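Local coordinates for protein female germline-specific tumor suppressor gld-1 (Caenorhabditis elegans, PDB 3K6T) that binds mRNAs carrying a UACUCAU-type consensus and regulates their translation as a homodimer, here represented by its Qua1 homodimerization domain, at residues A[21-24]-A[25-29]; A[35-38]-A[39-42]. One frame throughout, in Å; residues are numbered along the deposited sequence.

Interaction 1. Residues A[21-24]-A[25-29]; sequences TLFP and HMFSN
Between F23 and M26 the chain reverses in a tight turn, closed by a bent hydrogen bond from M26 N to F23 O at 3.2 Å, whose donor stands above the carbonyl plane. P24 and H25 occupy the corners with the backbone angles of a type II beta turn. Proline suits the first corner because its ring already holds phi near the value required. H25 takes a positive phi of 64°, the left-handed region that a non-glycine residue at the second corner has to accept, and its imidazole points away from the turn bond and from F23.

On the other side of the turn bond, M26 and F27 both pack on F23. M26 CG passes 3.4 Å from P24 O, and M26 SD lies 3.8 Å from F23 CB; the bend at chi3 then turns the terminal M26 CE back to 4.0 Å from F23 CD1. The sulfur lies at the edge of the F23 ring, a Met-aromatic contact in which a flexible, polarisable side chain fits beside a rigid one. F27 runs alongside F23, pointing the same way; its CE2 edge lies 3.6 Å from F23 CB, nearly in the F27 ring plane.

This is the connection between helices 7-20 and 28-49 in the helix-turn-helix of the Qua1 domain, and F27 is the N-cap residue of the second helix. The two phenylalanines form an offset edge-to-face pair, the edge of F27 toward the face of F23, with centroids 5.8 Å apart and planes at 72°. With CG of F23 anti to its carbonyl carbon (chi1 -55°), the ring extends beyond the turn, where it meets F23 of the second subunit. F27 is buried and packs on H19 of that subunit, while E16 of the same partner accepts a hydrogen bond from N29 N.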
loop_
_atom_site.group_PDB
_atom_site.type_symbol
_atom_site.label_atom_id
_atom_site.label_comp_id
_atom_site.label_asym_id
_atom_site.label_seq_id
_atom_site.Cartn_x
_atom_site.Cartn_y
_atom_site.Cartn_z
ATOM N N THR A 21 -0.719 13.230 5.301
ATOM C CA THR A 21 -1.763 14.149 5.753
ATOM C C THR A 21 -1.495 15.579 5.286
ATOM O O THR A 21 -2.401 16.413 5.262
ATOM C CB THR A 21 -1.938 14.139 7.296
ATOM O OG1 THR A 21 -0.769 14.692 7.930
ATOM C CG2 THR A 21 -2.185 12.716 7.800
ATOM N N LEU A 22 -0.249 15.847 4.908
ATOM C CA LEU A 22 0.121 17.113 4.277
ATOM C C LEU A 22 -0.605 17.326 2.956
ATOM O O LEU A 22 -0.716 18.455 2.490
ATOM C CB LEU A 22 1.622 17.142 3.995
ATOM C CG LEU A 22 2.600 17.699 5.028
ATOM C CD1 LEU A 22 1.939 17.961 6.362
ATOM C CD2 LEU A 22 3.787 16.766 5.152
ATOM N N PHE A 23 -1.075 16.237 2.347
ATOM C CA PHE A 23 -1.662 16.285 1.003
ATOM C C PHE A 23 -3.097 15.747 0.965
ATOM O O PHE A 23 -3.361 14.679 0.403
ATOM C CB PHE A 23 -0.784 15.510 0.021
ATOM C CG PHE A 23 0.654 15.977 -0.011
ATOM C CD1 PHE A 23 0.973 17.242 -0.478
ATOM C CD2 PHE A 23 1.678 15.155 0.428
ATOM C CE1 PHE A 23 2.286 17.681 -0.506
ATOM C CE2 PHE A 23 3.000 15.586 0.394
ATOM C CZ PHE A 23 3.303 16.852 -0.079
ATOM N N PRO A 24 -4.034 16.507 1.547
ATOM C CA PRO A 24 -5.433 16.094 1.713
ATOM C C PRO A 24 -6.123 15.828 0.382
ATOM O O PRO A 24 -6.101 16.694 -0.490
ATOM C CB PRO A 24 -6.078 17.318 2.381
ATOM C CG PRO A 24 -4.945 18.094 2.963
ATOM C CD PRO A 24 -3.806 17.880 2.030
ATOM N N HIS A 25 -6.704 14.638 0.232
ATOM C CA HIS A 25 -7.488 14.279 -0.951
ATOM C C HIS A 25 -6.666 14.247 -2.223
ATOM O O HIS A 25 -7.208 14.380 -3.326
ATOM C CB HIS A 25 -8.659 15.248 -1.135
ATOM C CG HIS A 25 -9.502 15.405 0.088
ATOM N ND1 HIS A 25 -10.289 14.387 0.582
ATOM C CD2 HIS A 25 -9.674 16.456 0.924
ATOM C CE1 HIS A 25 -10.913 14.807 1.669
ATOM N NE2 HIS A 25 -10.556 16.057 1.899
ATOM N N MET A 26 -5.357 14.079 -2.082
ATOM C CA MET A 26 -4.492 14.103 -3.252
ATOM C C MET A 26 -3.948 12.719 -3.586
ATOM O O MET A 26 -3.453 12.483 -4.689
ATOM C CB MET A 26 -3.363 15.104 -3.040
ATOM C CG MET A 26 -3.859 16.549 -3.040
ATOM S SD MET A 26 -2.679 17.720 -2.358
ATOM C CE MET A 26 -1.441 17.707 -3.645
ATOM N N PHE A 27 -4.074 11.801 -2.636
ATOM C CA PHE A 27 -3.528 10.456 -2.799
ATOM C C PHE A 27 -4.461 9.406 -2.238
ATOM O O PHE A 27 -4.087 8.664 -1.342
ATOM C CB PHE A 27 -2.175 10.352 -2.099
ATOM C CG PHE A 27 -1.126 11.247 -2.690
ATOM C CD1 PHE A 27 -0.424 10.856 -3.818
ATOM C CD2 PHE A 27 -0.850 12.487 -2.125
ATOM C CE1 PHE A 27 0.536 11.674 -4.369
ATOM C CE2 PHE A 27 0.110 13.312 -2.679
ATOM C CZ PHE A 27 0.801 12.906 -3.799
ATOM N N SER A 28 -5.666 9.322 -2.790
ATOM C CA SER A 28 -6.691 8.448 -2.226
ATOM C C SER A 28 -6.364 6.955 -2.298
ATOM O O SER A 28 -6.596 6.229 -1.340
ATOM C CB SER A 28 -8.053 8.733 -2.863
ATOM O OG SER A 28 -8.541 9.998 -2.442
ATOM N N ASN A 29 -5.826 6.489 -3.420
ATOM C CA ASN A 29 -5.480 5.076 -3.526
ATOM C C ASN A 29 -4.252 4.712 -2.702
ATOM O O ASN A 29 -4.204 3.654 -2.075
ATOM C CB ASN A 29 -5.311 4.661 -4.989
ATOM C CG ASN A 29 -6.641 4.596 -5.711
ATOM O OD1 ASN A 29 -7.498 3.782 -5.372
ATOM N ND2 ASN A 29 -6.832 5.474 -6.680
#

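Interaction 2. Residues A[35-38]-A[39-42]; sequences DDEI and GRVR
R40 lays its guanidinium beside the carboxylate of E37, three residues earlier on helix 28-49, and grips it side-on in a bidentate salt bridge. R40 NE donates to E37 OE1 at 3.0 Å and R40 NH2 to E37 OE2 at 2.9 Å, both bonds almost straight. Each oxygen lies nearly in the guanidinium plane, yet the nitrogens meet the carboxylate from above its own plane, because the two flat groups are turned 47° apart. E37 starts with CG anti to the backbone N (chi1 -179°) and bends at chi2, 69°, while R40 runs out and bends at chi3, so both chains turn to meet.

The backbone beneath is a regular alpha helix: G39, R40, V41 and R42 each donate to the carbonyl four residues back. G39 adds no side chain, and the helix continues unbroken through it. I38 and R42 run side by side, with I38 CG2 3.5 Å from R42 NE. Branched I38 and V41 suit the side of the helix that packs on helix 7-20, where they touch L13 and Y9 respectively.

Replacing R40 with an alanine would probably leave the buried E37 carboxylate without its paired charge and the backbone O of H3 without the NH2 donor. E37 OE2 is also hydrogen-bonded to Y9 OH, and the side chain packs on L33 of the second subunit. A carboxylate held by two arginine nitrogens and also bonded to a tyrosine hydroxyl is likely to favour the ionised form, paying for a charge buried near the dimer interface.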
loop_
_atom_site.group_PDB
_atom_site.type_symbol
_atom_site.label_atom_id
_atom_site.label_comp_id
_atom_site.label_asym_id
_atom_site.label_seq_id
_atom_site.Cartn_x
_atom_site.Cartn_y
_atom_site.Cartn_z
ATOM N N ASP A 35 -3.137 2.153 4.483
ATOM C CA ASP A 35 -3.987 1.687 5.597
ATOM C C ASP A 35 -4.141 0.160 5.605
ATOM O O ASP A 35 -4.102 -0.469 6.664
ATOM C CB ASP A 35 -5.379 2.335 5.549
ATOM C CG ASP A 35 -5.364 3.780 5.984
ATOM O OD1 ASP A 35 -4.376 4.183 6.632
ATOM O OD2 ASP A 35 -6.336 4.512 5.686
ATOM N N ASP A 36 -4.331 -0.428 4.425
ATOM C CA ASP A 36 -4.422 -1.883 4.302
ATOM C C ASP A 36 -3.148 -2.534 4.848
ATOM O O ASP A 36 -3.211 -3.540 5.546
ATOM C CB ASP A 36 -4.573 -2.319 2.841
ATOM C CG ASP A 36 -5.946 -2.010 2.246
ATOM O OD1 ASP A 36 -6.868 -1.610 2.982
ATOM O OD2 ASP A 36 -6.092 -2.183 1.011
ATOM N N GLU A 37 -1.991 -1.976 4.498
ATOM C CA GLU A 37 -0.698 -2.564 4.890
ATOM C C GLU A 37 -0.462 -2.414 6.398
ATOM O O GLU A 37 0.059 -3.312 7.050
ATOM C CB GLU A 37 0.461 -1.939 4.083
ATOM C CG GLU A 37 1.851 -2.495 4.393
ATOM C CD GLU A 37 2.045 -3.942 3.920
ATOM O OE1 GLU A 37 1.050 -4.612 3.559
ATOM O OE2 GLU A 37 3.202 -4.410 3.902
ATOM N N ILE A 38 -0.855 -1.273 6.944
ATOM C CA ILE A 38 -0.746 -1.045 8.381
ATOM C C ILE A 38 -1.588 -2.077 9.131
ATOM O O ILE A 38 -1.125 -2.681 10.099
ATOM C CB ILE A 38 -1.156 0.395 8.743
ATOM C CG1 ILE A 38 -0.095 1.373 8.222
ATOM C CG2 ILE A 38 -1.361 0.544 10.259
ATOM C CD1 ILE A 38 -0.442 2.844 8.420
ATOM N N GLY A 39 -2.813 -2.289 8.652
ATOM C CA GLY A 39 -3.709 -3.291 9.206
ATOM C C GLY A 39 -3.121 -4.690 9.180
ATOM O O GLY A 39 -3.149 -5.398 10.181
ATOM N N ARG A 40 -2.570 -5.083 8.038
ATOM C CA ARG A 40 -1.971 -6.404 7.890
ATOM C C ARG A 40 -0.774 -6.616 8.828
ATOM O O ARG A 40 -0.599 -7.693 9.389
ATOM C CB ARG A 40 -1.537 -6.640 6.444
ATOM C CG ARG A 40 -0.903 -8.014 6.225
ATOM C CD ARG A 40 -0.245 -8.121 4.850
ATOM N NE ARG A 40 1.002 -7.358 4.763
ATOM C CZ ARG A 40 2.163 -7.766 5.267
ATOM N NH1 ARG A 40 2.246 -8.928 5.906
ATOM N NH2 ARG A 40 3.244 -7.007 5.138
ATOM N N VAL A 41 0.057 -5.589 8.967
ATOM C CA VAL A 41 1.222 -5.654 9.842
ATOM C C VAL A 41 0.822 -5.736 11.326
ATOM O O VAL A 41 1.410 -6.495 12.087
ATOM C CB VAL A 41 2.160 -4.447 9.619
ATOM C CG1 VAL A 41 3.298 -4.452 10.647
ATOM C CG2 VAL A 41 2.729 -4.484 8.221
ATOM N N ARG A 42 -0.165 -4.947 11.732
ATOM C CA ARG A 42 -0.661 -5.021 13.104
ATOM C C ARG A 42 -1.217 -6.414 13.402
ATOM O O ARG A 42 -0.963 -6.979 14.462
ATOM C CB ARG A 42 -1.746 -3.972 13.350
ATOM C CG ARG A 42 -1.253 -2.533 13.367
ATOM C CD ARG A 42 -2.339 -1.627 13.935
ATOM N NE ARG A 42 -2.133 -0.214 13.629
ATOM C CZ ARG A 42 -1.408 0.616 14.372
ATOM N NH1 ARG A 42 -0.799 0.174 15.466
ATOM N NH2 ARG A 42 -1.290 1.891 14.015
#

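How the interactions relate
Both contacts are local and draw on helix 28-49, interaction 1 where it begins and interaction 2 along its middle, with centres 18 Å apart and no touch between them. Interaction 1 lies mostly at the surface at the far end of the hairpin, where a change of chain direction is held by turn geometry and by aromatic and sulfur groups, of which the two phenylalanines also reach the second subunit. Interaction 2 sits near the centre of the chain and is partly buried; there regular helical bonds carry apolar branches and a charged pair whose glutamate also meets helix 7-20. The first joins the two helices in sequence, whereas the second belongs to their packed faces.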